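Local coordinates for sugar ABC transporter substrate-binding protein, BlMnBP1 (Bifidobacterium animalis subsp. lactis ATCC 27673, PDB 6I5R) that binds manno-oligosaccharides such as mannobiose and probably delivers them to the membrane components of an ABC transporter for uptake, at residues 22-27 against 122-127; 142-147 against 357-362; 236-241 against 305-310. All blocks are in the same frame, centred on the assembly; numbering follows the deposited sequence.

Contact 1: 22-27 against 122-127; sequences ITYPEI and SEMEKV
Y24 and P25, in the short 3-10 segment 24-26, lean on M124 and V127 of segment 122-127. Just ahead of them, T23 starts the turn: its backbone N donates an almost straight bond (178°) to E26 OE1 at 2.8 Å. With CG anti to the backbone N (chi1 173°), Y24 carries its ring to where M124 covers one face and V127 meets the edge. M124, bent at both chi2 and chi3, brings CE over that face, 4.0 Å from the Y24 centroid, a CH-pi contact; M124 SD stands obliquely to the ring, completing a Met-aromatic pair. V127 CG2 lies 3.9 Å from Y24 CE1. The phenol ends in a water bridge, Y24 OH donating to a water (2.7 Å) that in turn donates to V127 O. Were Y24 replaced by an alanine, M124 CE would probably lose its aromatic face and the bridging water one of its mates. K342 makes a cation-pi contact with Y24, and its NZ bonds Y24 O. P25 follows, laying CD 3.8 Å from M124 SD. Dispersion and one bridging water, with no direct polar bond between the two, thus join the N-terminal loop to segment 122-127.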
ATOM      1  N   ILE A  22      -5.500  -4.337 -29.026  1.00 24.55           N
ATOM      2  CA  ILE A  22      -4.868  -3.047 -28.749  1.00 20.65           C
ATOM      3  C   ILE A  22      -4.129  -3.143 -27.414  1.00 20.68           C
ATOM      4  O   ILE A  22      -4.718  -3.532 -26.396  1.00 21.64           O
ATOM      5  CB  ILE A  22      -5.910  -1.918 -28.695  1.00 22.89           C
ATOM      6  CG1 ILE A  22      -6.850  -1.970 -29.892  1.00 26.29           C
ATOM      7  CG2 ILE A  22      -5.241  -0.554 -28.621  1.00 26.43           C
ATOM      8  CD1 ILE A  22      -8.123  -1.129 -29.693  1.00 25.56           C
ATOM      9  N   THR A  23      -2.856  -2.771 -27.413  1.00 19.80           N
ATOM     10  CA  THR A  23      -2.141  -2.689 -26.150  1.00 17.52           C
ATOM     11  C   THR A  23      -2.256  -1.281 -25.606  1.00 16.39           C
ATOM     12  O   THR A  23      -2.565  -0.331 -26.323  1.00 21.92           O
ATOM     13  CB  THR A  23      -0.663  -3.088 -26.273  1.00 24.84           C
ATOM     14  OG1 THR A  23       0.018  -2.236 -27.195  1.00 18.38           O
ATOM     15  CG2 THR A  23      -0.547  -4.560 -26.699  1.00 23.53           C
ATOM     16  N   TYR A  24      -1.985  -1.152 -24.311  1.00 16.39           N
ATOM     17  CA  TYR A  24      -2.096   0.148 -23.653  1.00 20.20           C
ATOM     18  C   TYR A  24      -1.262   1.246 -24.307  1.00 17.16           C
ATOM     19  O   TYR A  24      -1.783   2.363 -24.480  1.00 19.91           O
ATOM     20  CB  TYR A  24      -1.722  -0.053 -22.179  1.00 21.86           C
ATOM     21  CG  TYR A  24      -1.603   1.188 -21.337  1.00 16.39           C
ATOM     22  CD1 TYR A  24      -0.470   1.988 -21.389  1.00 18.32           C
ATOM     23  CD2 TYR A  24      -2.598   1.512 -20.433  1.00 17.89           C
ATOM     24  CE1 TYR A  24      -0.359   3.104 -20.595  1.00 19.13           C
ATOM     25  CE2 TYR A  24      -2.489   2.621 -19.629  1.00 21.38           C
ATOM     26  CZ  TYR A  24      -1.384   3.423 -19.717  1.00 19.53           C
ATOM     27  OH  TYR A  24      -1.299   4.542 -18.910  1.00 16.39           O
ATOM     28  N   PRO A  25       0.003   1.036 -24.667  1.00 18.59           N
ATOM     29  CA  PRO A  25       0.762   2.129 -25.310  1.00 20.46           C
ATOM     30  C   PRO A  25       0.157   2.587 -26.642  1.00 24.71           C
ATOM     31  O   PRO A  25       0.438   3.715 -27.085  1.00 24.25           O
ATOM     32  CB  PRO A  25       2.171   1.532 -25.495  1.00 20.83           C
ATOM     33  CG  PRO A  25       2.243   0.378 -24.481  1.00 20.45           C
ATOM     34  CD  PRO A  25       0.828  -0.171 -24.442  1.00 18.62           C
ATOM     35  N   GLU A  26      -0.649   1.732 -27.288  1.00 18.74           N
ATOM     36  CA  GLU A  26      -1.233   1.972 -28.607  1.00 25.45           C
ATOM     37  C   GLU A  26      -2.477   2.846 -28.544  1.00 21.37           C
ATOM     38  O   GLU A  26      -2.958   3.300 -29.591  1.00 26.02           O
ATOM     39  CB  GLU A  26      -1.542   0.627 -29.264  1.00 23.56           C
ATOM     40  CG  GLU A  26      -0.302  -0.174 -29.739  1.00 26.01           C
ATOM     41  CD  GLU A  26      -0.638  -1.537 -30.343  1.00 27.42           C
ATOM     42  OE1 GLU A  26      -1.551  -2.218 -29.818  1.00 38.29           O
ATOM     43  OE2 GLU A  26       0.006  -1.942 -31.357  1.00 29.47           O
ATOM     44  N   ILE A  27      -2.984   3.122 -27.337  1.00 22.65           N
ATOM     45  CA  ILE A  27      -4.164   3.963 -27.172  1.00 22.35           C
ATOM     46  C   ILE A  27      -3.743   5.417 -27.298  1.00 21.00           C
ATOM     47  O   ILE A  27      -2.862   5.880 -26.560  1.00 19.83           O
ATOM     48  CB  ILE A  27      -4.832   3.694 -25.811  1.00 18.67           C
ATOM     49  CG1 ILE A  27      -5.336   2.259 -25.742  1.00 16.39           C
ATOM     50  CG2 ILE A  27      -5.972   4.662 -25.557  1.00 23.27           C
ATOM     51  CD1 ILE A  27      -5.863   1.917 -24.405  1.00 20.39           C
ATOM     52  N   SER A 122       8.120  -5.068 -20.978  1.00 17.07           N
ATOM     53  CA  SER A 122       9.204  -4.248 -21.493  1.00 20.50           C
ATOM     54  C   SER A 122       8.682  -3.045 -22.263  1.00 20.73           C
ATOM     55  O   SER A 122       9.348  -1.999 -22.287  1.00 18.88           O
ATOM     56  CB  SER A 122      10.119  -5.078 -22.379  1.00 20.80           C
ATOM     57  OG  SER A 122       9.429  -5.587 -23.490  1.00 27.07           O
ATOM     58  N   GLU A 123       7.524  -3.184 -22.945  1.00 18.43           N
ATOM     59  CA  GLU A 123       6.893  -2.044 -23.610  1.00 21.72           C
ATOM     60  C   GLU A 123       6.207  -1.128 -22.605  1.00 20.25           C
ATOM     61  O   GLU A 123       6.202   0.096 -22.778  1.00 22.00           O
ATOM     62  CB  GLU A 123       5.890  -2.514 -24.685  1.00 23.03           C
ATOM     63  CG  GLU A 123       6.551  -2.960 -26.008  1.00 21.15           C
ATOM     64  CD  GLU A 123       7.432  -1.868 -26.621  1.00 25.78           C
ATOM     65  OE1 GLU A 123       6.904  -0.799 -27.000  1.00 30.53           O
ATOM     66  OE2 GLU A 123       8.668  -2.071 -26.679  1.00 31.00           O
ATOM     67  N   MET A 124       5.597  -1.699 -21.556  1.00 21.19           N
ATOM     68  CA  MET A 124       4.893  -0.878 -20.582  1.00 16.81           C
ATOM     69  C   MET A 124       5.865   0.007 -19.807  1.00 20.02           C
ATOM     70  O   MET A 124       5.549   1.159 -19.491  1.00 20.15           O
ATOM     71  CB  MET A 124       4.083  -1.764 -19.640  1.00 18.66           C
ATOM     72  CG  MET A 124       2.929  -2.509 -20.318  1.00 17.99           C
ATOM     73  SD  MET A 124       1.699  -1.342 -20.957  1.00 16.43           S
ATOM     74  CE  MET A 124       1.078  -0.611 -19.424  1.00 18.30           C
ATOM     75  N   GLU A 125       7.058  -0.500 -19.515  1.00 16.39           N
ATOM     76  CA  GLU A 125       7.987   0.311 -18.733  1.00 22.11           C
ATOM     77  C   GLU A 125       8.393   1.577 -19.476  1.00 21.27           C
ATOM     78  O   GLU A 125       9.002   2.462 -18.870  1.00 17.57           O
ATOM     79  CB  GLU A 125       9.210  -0.525 -18.339  1.00 16.39           C
ATOM     80  CG  GLU A 125      10.226  -0.742 -19.415  1.00 24.05           C
ATOM     81  CD  GLU A 125      11.419  -1.574 -18.941  1.00 25.79           C
ATOM     82  OE1 GLU A 125      12.445  -1.630 -19.677  1.00 33.20           O
ATOM     83  OE2 GLU A 125      11.304  -2.181 -17.853  1.00 29.96           O
ATOM     84  N   LYS A 126       8.091   1.673 -20.769  1.00 17.19           N
ATOM     85  CA  LYS A 126       8.328   2.905 -21.507  1.00 21.46           C
ATOM     86  C   LYS A 126       7.275   3.973 -21.219  1.00 24.09           C
ATOM     87  O   LYS A 126       7.504   5.147 -21.521  1.00 22.10           O
ATOM     88  CB  LYS A 126       8.358   2.629 -23.013  1.00 23.35           C
ATOM     89  CG  LYS A 126       9.364   1.559 -23.430  1.00 23.42           C
ATOM     90  CD  LYS A 126       9.484   1.361 -24.969  1.00 25.74           C
ATOM     91  CE  LYS A 126      10.467   0.225 -25.261  1.00 25.12           C
ATOM     92  NZ  LYS A 126      10.722  -0.084 -26.686  1.00 28.99           N
ATOM     93  N   VAL A 127       6.139   3.619 -20.627  1.00 23.55           N
ATOM     94  CA  VAL A 127       5.041   4.566 -20.520  1.00 20.94           C
ATOM     95  C   VAL A 127       4.450   4.619 -19.121  1.00 19.12           C
ATOM     96  O   VAL A 127       3.693   5.540 -18.795  1.00 21.36           O
ATOM     97  CB  VAL A 127       3.947   4.234 -21.558  1.00 24.87           C
ATOM     98  CG1 VAL A 127       4.512   4.422 -22.952  1.00 23.87           C
ATOM     99  CG2 VAL A 127       3.437   2.832 -21.372  1.00 17.41           C
TER
HETATM  100  O   HOH W   1       0.926   5.988 -19.125  1.00 19.71           O

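Contact 2: 142-147 against 357-362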
ATOM      1  N   GLY A 142      -1.447  -5.133 -14.175  1.00 16.39           N
ATOM      2  CA  GLY A 142      -1.956  -4.056 -13.347  1.00 16.44           C
ATOM      3  C   GLY A 142      -1.113  -2.809 -13.503  1.00 18.03           C
ATOM      4  O   GLY A 142       0.095  -2.872 -13.723  1.00 16.39           O
ATOM      5  N   ILE A 143      -1.781  -1.663 -13.402  1.00 16.39           N
ATOM      6  CA  ILE A 143      -1.144  -0.351 -13.387  1.00 16.39           C
ATOM      7  C   ILE A 143      -1.464   0.309 -12.049  1.00 18.56           C
ATOM      8  O   ILE A 143      -2.628   0.373 -11.648  1.00 16.39           O
ATOM      9  CB  ILE A 143      -1.635   0.531 -14.549  1.00 17.10           C
ATOM     10  CG1 ILE A 143      -1.421  -0.190 -15.891  1.00 16.39           C
ATOM     11  CG2 ILE A 143      -0.952   1.894 -14.521  1.00 21.70           C
ATOM     12  CD1 ILE A 143      -1.704   0.672 -17.125  1.00 16.39           C
ATOM     13  N   ALA A 144      -0.441   0.830 -11.378  1.00 16.40           N
ATOM     14  CA  ALA A 144      -0.650   1.389 -10.054  1.00 16.39           C
ATOM     15  C   ALA A 144      -1.495   2.654 -10.124  1.00 19.07           C
ATOM     16  O   ALA A 144      -1.412   3.425 -11.078  1.00 16.39           O
ATOM     17  CB  ALA A 144       0.697   1.694  -9.393  1.00 16.39           C
ATOM     18  N   ASN A 145      -2.328   2.852  -9.092  1.00 17.76           N
ATOM     19  CA  ASN A 145      -3.160   4.055  -9.030  1.00 16.39           C
ATOM     20  C   ASN A 145      -2.299   5.285  -8.729  1.00 20.91           C
ATOM     21  O   ASN A 145      -2.561   6.385  -9.241  1.00 16.39           O
ATOM     22  CB  ASN A 145      -4.281   3.881  -7.989  1.00 16.39           C
ATOM     23  CG  ASN A 145      -3.763   3.524  -6.584  1.00 19.92           C
ATOM     24  OD1 ASN A 145      -2.576   3.357  -6.368  1.00 16.39           O
ATOM     25  ND2 ASN A 145      -4.689   3.413  -5.623  1.00 17.20           N
ATOM     26  N   ASN A 146      -1.289   5.118  -7.876  1.00 16.39           N
ATOM     27  CA  ASN A 146      -0.226   6.086  -7.671  1.00 21.89           C
ATOM     28  C   ASN A 146       0.866   5.436  -6.842  1.00 22.45           C
ATOM     29  O   ASN A 146       0.647   4.427  -6.167  1.00 16.39           O
ATOM     30  CB  ASN A 146      -0.718   7.382  -7.013  1.00 23.24           C
ATOM     31  CG  ASN A 146      -1.434   7.161  -5.680  1.00 19.51           C
ATOM     32  OD1 ASN A 146      -1.735   6.050  -5.295  1.00 21.76           O
ATOM     33  ND2 ASN A 146      -1.742   8.251  -5.000  1.00 26.61           N
ATOM     34  N   GLY A 147       2.065   6.013  -6.940  1.00 21.10           N
ATOM     35  CA  GLY A 147       3.203   5.509  -6.198  1.00 16.39           C
ATOM     36  C   GLY A 147       3.172   6.092  -4.800  1.00 19.65           C
ATOM     37  O   GLY A 147       2.995   7.298  -4.618  1.00 16.39           O
ATOM     38  N   ILE A 357       2.767   9.683  -6.040  1.00 18.97           N
ATOM     39  CA  ILE A 357       3.728   9.863  -7.142  1.00 19.27           C
ATOM     40  C   ILE A 357       3.051   9.441  -8.424  1.00 20.68           C
ATOM     41  O   ILE A 357       2.534   8.314  -8.516  1.00 16.58           O
ATOM     42  CB  ILE A 357       4.997   9.043  -6.879  1.00 19.44           C
ATOM     43  CG1 ILE A 357       5.738   9.625  -5.679  1.00 22.49           C
ATOM     44  CG2 ILE A 357       5.862   8.978  -8.131  1.00 21.47           C
ATOM     45  CD1 ILE A 357       6.528   8.562  -4.962  1.00 22.10           C
ATOM     46  N   PRO A 358       3.011  10.303  -9.456  1.00 23.19           N
ATOM     47  CA  PRO A 358       2.365   9.916 -10.717  1.00 16.70           C
ATOM     48  C   PRO A 358       3.054   8.725 -11.351  1.00 16.39           C
ATOM     49  O   PRO A 358       4.261   8.507 -11.196  1.00 16.57           O
ATOM     50  CB  PRO A 358       2.493  11.156 -11.612  1.00 22.36           C
ATOM     51  CG  PRO A 358       3.131  12.215 -10.823  1.00 22.91           C
ATOM     52  CD  PRO A 358       3.607  11.652  -9.505  1.00 21.33           C
ATOM     53  N   ILE A 359       2.253   7.949 -12.074  1.00 20.39           N
ATOM     54  CA  ILE A 359       2.699   6.698 -12.660  1.00 19.71           C
ATOM     55  C   ILE A 359       3.056   6.831 -14.137  1.00 20.04           C
ATOM     56  O   ILE A 359       3.825   6.000 -14.646  1.00 21.25           O
ATOM     57  CB  ILE A 359       1.616   5.619 -12.424  1.00 21.57           C
ATOM     58  CG1 ILE A 359       1.448   5.448 -10.914  1.00 19.42           C
ATOM     59  CG2 ILE A 359       1.972   4.315 -13.090  1.00 16.39           C
ATOM     60  CD1 ILE A 359       2.616   4.881 -10.226  1.00 21.14           C
ATOM     61  N   LYS A 360       2.552   7.850 -14.836  1.00 16.39           N
ATOM     62  CA  LYS A 360       3.021   8.083 -16.192  1.00 20.71           C
ATOM     63  C   LYS A 360       4.542   8.171 -16.185  1.00 20.00           C
ATOM     64  O   LYS A 360       5.134   8.886 -15.365  1.00 20.64           O
ATOM     65  CB  LYS A 360       2.411   9.359 -16.773  1.00 20.81           C
ATOM     66  CG  LYS A 360       2.789   9.548 -18.230  1.00 20.96           C
ATOM     67  CD  LYS A 360       2.192  10.815 -18.836  1.00 26.84           C
ATOM     68  CE  LYS A 360       2.338  10.747 -20.335  1.00 23.21           C
ATOM     69  NZ  LYS A 360       1.655  11.877 -21.008  1.00 30.23           N
ATOM     70  N   ALA A 361       5.175   7.416 -17.083  1.00 21.92           N
ATOM     71  CA  ALA A 361       6.614   7.188 -16.991  1.00 18.81           C
ATOM     72  C   ALA A 361       7.389   8.493 -16.977  1.00 20.38           C
ATOM     73  O   ALA A 361       8.398   8.611 -16.275  1.00 26.09           O
ATOM     74  CB  ALA A 361       7.098   6.323 -18.149  1.00 24.30           C
ATOM     75  N   ASP A 362       6.933   9.493 -17.733  1.00 26.75           N
ATOM     76  CA  ASP A 362       7.734  10.686 -17.981  1.00 24.47           C
ATOM     77  C   ASP A 362       7.418  11.838 -17.051  1.00 22.43           C
ATOM     78  O   ASP A 362       7.809  12.965 -17.351  1.00 29.88           O
ATOM     79  CB  ASP A 362       7.505  11.178 -19.402  1.00 28.83           C
ATOM     80  CG  ASP A 362       6.073  11.623 -19.617  1.00 26.81           C
ATOM     81  OD1 ASP A 362       5.582  12.578 -18.938  1.00 38.74           O
ATOM     82  OD2 ASP A 362       5.392  10.994 -20.444  1.00 42.97           O
TER
HETATM   83  O   HOH W   2      -1.065   7.949 -11.625  1.00 24.74           O
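A single antiparallel bridge, G147 with I357, fastens the loop after helix 350-353 to strand 139-155, a long, interrupted strand of the mixed sheet in this solute-binding-protein fold. The pair is of the hydrogen-bonded kind: G147 N donates to I357 O and I357 N to G147 O, each at 2.8 Å and nearly straight (174° and 170°). Both donors lie in the plane of the carbonyl they meet, on a lone pair. Glycine has no side chain to hold the backbones apart, and the two CA atoms, of G147 and I357, approach to 4.5 Å; I357 CB comes to lie beside G147 O.

Beyond the bridge the buried I359 fills the angle between the backbones. Bent at chi2 instead of extended, its chain lays CG1 along the backbone, 3.5 Å from A144 O and next to N146 CA, and brings CD1 against G147 N and the methyl of A144, 3.8 Å from A144 CB. The other branch, I359 CG2, touches I143 CG2, while T345 of helix 331-346 packs on both isoleucines.

The same strand reaches toward the sugar. N145 points away from 357-362, its side chain about 5 Å from a bound mannose; ND2 binds D320 OD2, and OD1 takes the backbone N of Y321. D320 and Y321 both line the glycan pocket, so N145 probably positions them from the second shell. N145 OD1 also accepts N146 N at 2.7 Å, a bent bond (132°) whose donor stands above the amide carbonyl plane. At the backbone of N145, a water donates to O at 3.2 Å and weakly accepts from I359 N.

Contact 3: 236-241 against 305-310; sequences PDTHPY and FPITVD. With ZN (zinc ion), chain D.
T238 and I307 supply most of the apolar contact, their side chains crossing at about a right angle. With OG1 between the backbone N and the carbonyl carbon (chi1 68°), T238 CG2 falls anti to the carbonyl carbon and rests 3.4 Å from T308 O and within 4.2 Å of both I307 CG2 and V309 CG2. I307 lays CG2 against D237 O at 3.7 Å, and it also packs on A242 and V243, so the loop 305-310 is seated on the start of helix 239-252. Water adds a polar bridge between the backbones: one molecule donates to D237 O at 2.9 Å and accepts from T308 N. A second polar theme runs within 236-241. H239 ND1 donates in its ring plane to T238 OG1 (2.9 Å, 171°), and that hydroxyl is also bonded to A235 O. At the other nitrogen, H239 NE2 binds a zinc ion at 2.0 Å; waters complete the shell, some modelled too close to the metal or to one another to be relied on. T238 therefore serves two sides at once, its methyl facing the loop and its hydroxyl fixing the rotation of H239, with ND1-H directed at oxygen and NE2 bound to the metal.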
ATOM      1  N   PRO A 236      20.660  -5.333  15.035  1.00 16.39           N
ATOM      2  CA  PRO A 236      19.392  -5.831  15.572  1.00 18.53           C
ATOM      3  C   PRO A 236      18.257  -4.847  15.459  1.00 17.47           C
ATOM      4  O   PRO A 236      17.091  -5.264  15.566  1.00 16.39           O
ATOM      5  CB  PRO A 236      19.735  -6.143  17.038  1.00 23.99           C
ATOM      6  CG  PRO A 236      20.973  -5.333  17.318  1.00 20.73           C
ATOM      7  CD  PRO A 236      21.733  -5.394  16.051  1.00 18.84           C
ATOM      8  N   ASP A 237      18.384  -3.743  15.267  1.00 16.39           N
ATOM      9  CA  ASP A 237      17.535  -2.613  14.941  1.00 17.94           C
ATOM     10  C   ASP A 237      17.261  -2.475  13.449  1.00 17.84           C
ATOM     11  O   ASP A 237      16.815  -1.409  12.998  1.00 16.39           O
ATOM     12  CB  ASP A 237      18.170  -1.340  15.476  1.00 19.69           C
ATOM     13  CG  ASP A 237      19.539  -1.062  14.870  1.00 24.55           C
ATOM     14  OD1 ASP A 237      20.090  -1.882  14.062  1.00 29.57           O
ATOM     15  OD2 ASP A 237      20.079   0.025  15.224  1.00 33.81           O
ATOM     16  N   THR A 238      17.509  -3.414  12.709  1.00 16.39           N
ATOM     17  CA  THR A 238      17.124  -3.426  11.303  1.00 16.60           C
ATOM     18  C   THR A 238      16.412  -4.741  10.985  1.00 16.39           C
ATOM     19  O   THR A 238      16.211  -5.600  11.844  1.00 16.39           O
ATOM     20  CB  THR A 238      18.332  -3.281  10.359  1.00 16.39           C
ATOM     21  OG1 THR A 238      19.146  -4.465  10.444  1.00 20.57           O
ATOM     22  CG2 THR A 238      19.114  -2.048  10.763  1.00 16.39           C
ATOM     23  N   HIS A 239      16.067  -4.885   9.698  1.00 16.39           N
ATOM     24  CA  HIS A 239      15.439  -6.076   9.142  1.00 16.39           C
ATOM     25  C   HIS A 239      14.001  -6.231   9.672  1.00 16.86           C
ATOM     26  O   HIS A 239      13.560  -5.453  10.515  1.00 16.39           O
ATOM     27  CB  HIS A 239      16.282  -7.289   9.475  1.00 17.62           C
ATOM     28  CG  HIS A 239      17.432  -7.463   8.545  1.00 17.06           C
ATOM     29  ND1 HIS A 239      18.507  -6.601   8.533  1.00 25.20           N
ATOM     30  CD2 HIS A 239      17.639  -8.340   7.535  1.00 18.97           C
ATOM     31  CE1 HIS A 239      19.342  -6.958   7.569  1.00 20.64           C
ATOM     32  NE2 HIS A 239      18.849  -8.023   6.968  1.00 22.93           N
ATOM     33  N   PRO A 240      13.250  -7.225   9.141  1.00 16.39           N
ATOM     34  CA  PRO A 240      11.830  -7.296   9.525  1.00 16.39           C
ATOM     35  C   PRO A 240      11.586  -7.376  11.030  1.00 16.39           C
ATOM     36  O   PRO A 240      10.625  -6.783  11.517  1.00 16.39           O
ATOM     37  CB  PRO A 240      11.336  -8.541   8.779  1.00 16.39           C
ATOM     38  CG  PRO A 240      12.186  -8.540   7.528  1.00 16.39           C
ATOM     39  CD  PRO A 240      13.561  -8.079   7.984  1.00 16.39           C
ATOM     40  N   TYR A 241      12.417  -8.113  11.771  1.00 16.39           N
ATOM     41  CA  TYR A 241      12.249  -8.205  13.222  1.00 16.39           C
ATOM     42  C   TYR A 241      12.088  -6.829  13.857  1.00 16.39           C
ATOM     43  O   TYR A 241      11.251  -6.637  14.750  1.00 16.39           O
ATOM     44  CB  TYR A 241      13.453  -8.960  13.815  1.00 16.39           C
ATOM     45  CG  TYR A 241      13.480  -9.073  15.320  1.00 19.42           C
ATOM     46  CD1 TYR A 241      14.007  -8.041  16.091  1.00 16.39           C
ATOM     47  CD2 TYR A 241      12.997 -10.205  15.981  1.00 16.39           C
ATOM     48  CE1 TYR A 241      14.033  -8.127  17.467  1.00 16.39           C
ATOM     49  CE2 TYR A 241      13.010 -10.289  17.367  1.00 16.53           C
ATOM     50  CZ  TYR A 241      13.553  -9.245  18.101  1.00 21.49           C
ATOM     51  OH  TYR A 241      13.616  -9.282  19.475  1.00 16.39           O
ATOM     52  N   PHE A 305       9.890   5.720   8.329  1.00 16.39           N
ATOM     53  CA  PHE A 305       9.847   4.756   9.415  1.00 16.39           C
ATOM     54  C   PHE A 305      11.187   4.787  10.145  1.00 16.39           C
ATOM     55  O   PHE A 305      12.237   4.897   9.509  1.00 16.39           O
ATOM     56  CB  PHE A 305       9.564   3.330   8.899  1.00 16.39           C
ATOM     57  CG  PHE A 305       9.227   2.335  10.014  1.00 16.58           C
ATOM     58  CD1 PHE A 305      10.229   1.590  10.623  1.00 18.02           C
ATOM     59  CD2 PHE A 305       7.931   2.181  10.470  1.00 17.91           C
ATOM     60  CE1 PHE A 305       9.946   0.722  11.653  1.00 18.99           C
ATOM     61  CE2 PHE A 305       7.645   1.309  11.504  1.00 19.36           C
ATOM     62  CZ  PHE A 305       8.661   0.571  12.095  1.00 16.39           C
ATOM     63  N   PRO A 306      11.192   4.681  11.458  1.00 16.39           N
ATOM     64  CA  PRO A 306      12.444   4.879  12.221  1.00 18.18           C
ATOM     65  C   PRO A 306      13.372   3.670  12.254  1.00 16.39           C
ATOM     66  O   PRO A 306      13.626   3.064  13.283  1.00 16.39           O
ATOM     67  CB  PRO A 306      11.917   5.245  13.615  1.00 19.07           C
ATOM     68  CG  PRO A 306      10.591   4.525  13.695  1.00 19.18           C
ATOM     69  CD  PRO A 306      10.015   4.537  12.332  1.00 16.39           C
ATOM     70  N   ILE A 307      13.886   3.322  11.084  1.00 16.39           N
ATOM     71  CA  ILE A 307      14.992   2.388  10.960  1.00 16.39           C
ATOM     72  C   ILE A 307      16.074   3.060  10.134  1.00 17.69           C
ATOM     73  O   ILE A 307      15.781   3.740   9.147  1.00 16.39           O
ATOM     74  CB  ILE A 307      14.559   1.051  10.313  1.00 18.16           C
ATOM     75  CG1 ILE A 307      13.749   0.222  11.327  1.00 16.39           C
ATOM     76  CG2 ILE A 307      15.754   0.226   9.882  1.00 16.39           C
ATOM     77  CD1 ILE A 307      13.174  -1.084  10.798  1.00 16.96           C
ATOM     78  N   THR A 308      17.311   2.909  10.583  1.00 16.39           N
ATOM     79  CA  THR A 308      18.491   3.370   9.867  1.00 16.86           C
ATOM     80  C   THR A 308      19.345   2.157   9.533  1.00 16.39           C
ATOM     81  O   THR A 308      19.596   1.302  10.392  1.00 16.39           O
ATOM     82  CB  THR A 308      19.273   4.385  10.693  1.00 22.90           C
ATOM     83  OG1 THR A 308      18.429   5.494  11.030  1.00 16.39           O
ATOM     84  CG2 THR A 308      20.489   4.887   9.918  1.00 20.08           C
ATOM     85  N   VAL A 309      19.755   2.070   8.279  1.00 16.79           N
ATOM     86  CA  VAL A 309      20.560   0.963   7.773  1.00 16.39           C
ATOM     87  C   VAL A 309      21.936   1.518   7.428  1.00 16.39           C
ATOM     88  O   VAL A 309      22.072   2.272   6.455  1.00 17.30           O
ATOM     89  CB  VAL A 309      19.904   0.301   6.551  1.00 17.73           C
ATOM     90  CG1 VAL A 309      20.787  -0.774   5.960  1.00 21.97           C
ATOM     91  CG2 VAL A 309      18.569  -0.304   6.966  1.00 16.39           C
ATOM     92  N   ASP A 310      22.955   1.122   8.197  1.00 16.53           N
ATOM     93  CA  ASP A 310      24.334   1.542   7.942  1.00 17.49           C
ATOM     94  C   ASP A 310      24.389   3.046   7.712  1.00 20.98           C
ATOM     95  O   ASP A 310      24.994   3.539   6.750  1.00 20.58           O
ATOM     96  CB  ASP A 310      24.908   0.790   6.739  1.00 18.25           C
ATOM     97  CG  ASP A 310      26.393   1.031   6.530  1.00 24.86           C
ATOM     98  OD1 ASP A 310      27.090   1.453   7.481  1.00 23.36           O
ATOM     99  OD2 ASP A 310      26.849   0.800   5.395  1.00 26.61           O
TER
HETATM  100 ZN    ZN D 504      20.330  -8.766   5.874  1.00 37.02          ZN
HETATM  101  O   HOH W   3      17.566   1.384  13.121  1.00 16.39           O
HETATM  102  O   HOH W   4      21.090   0.618  12.338  1.00 26.59           O
HETATM  103  O   HOH W   5      20.805  -6.811   5.662  1.00 16.39           O
HETATM  104  O   HOH W   6      22.003  -8.282   5.821  1.00 33.73           O
HETATM  105  O   HOH W   7      19.307  -9.771   4.859  1.00 29.32           O
HETATM  106  O   HOH W   8      22.065  -9.538   4.646  1.00 29.94           O
HETATM  107  O   HOH W   9      21.127  -9.950   7.595  1.00 28.49           O

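From the N terminus, contact 1 is made first: it brings the loop ahead of strand 38-44 back against 122-127, closing a loop of 94 residues. Contact 2 opens only after that, at 142-147, and closes at 357-362, 209 residues on; contact 3 nests wholly inside this larger loop, joining the start of helix 239-252 to the loop before strand 314-325. None of the three cross. Contacts 1 and 2 touch directly, through a probable hydrogen bond from A361 N to V127 O (2.9 Å) and the packing of I143 on Y24 and M124. Contact 3 stands apart, its nearest atoms about 14 Å from those of contact 2.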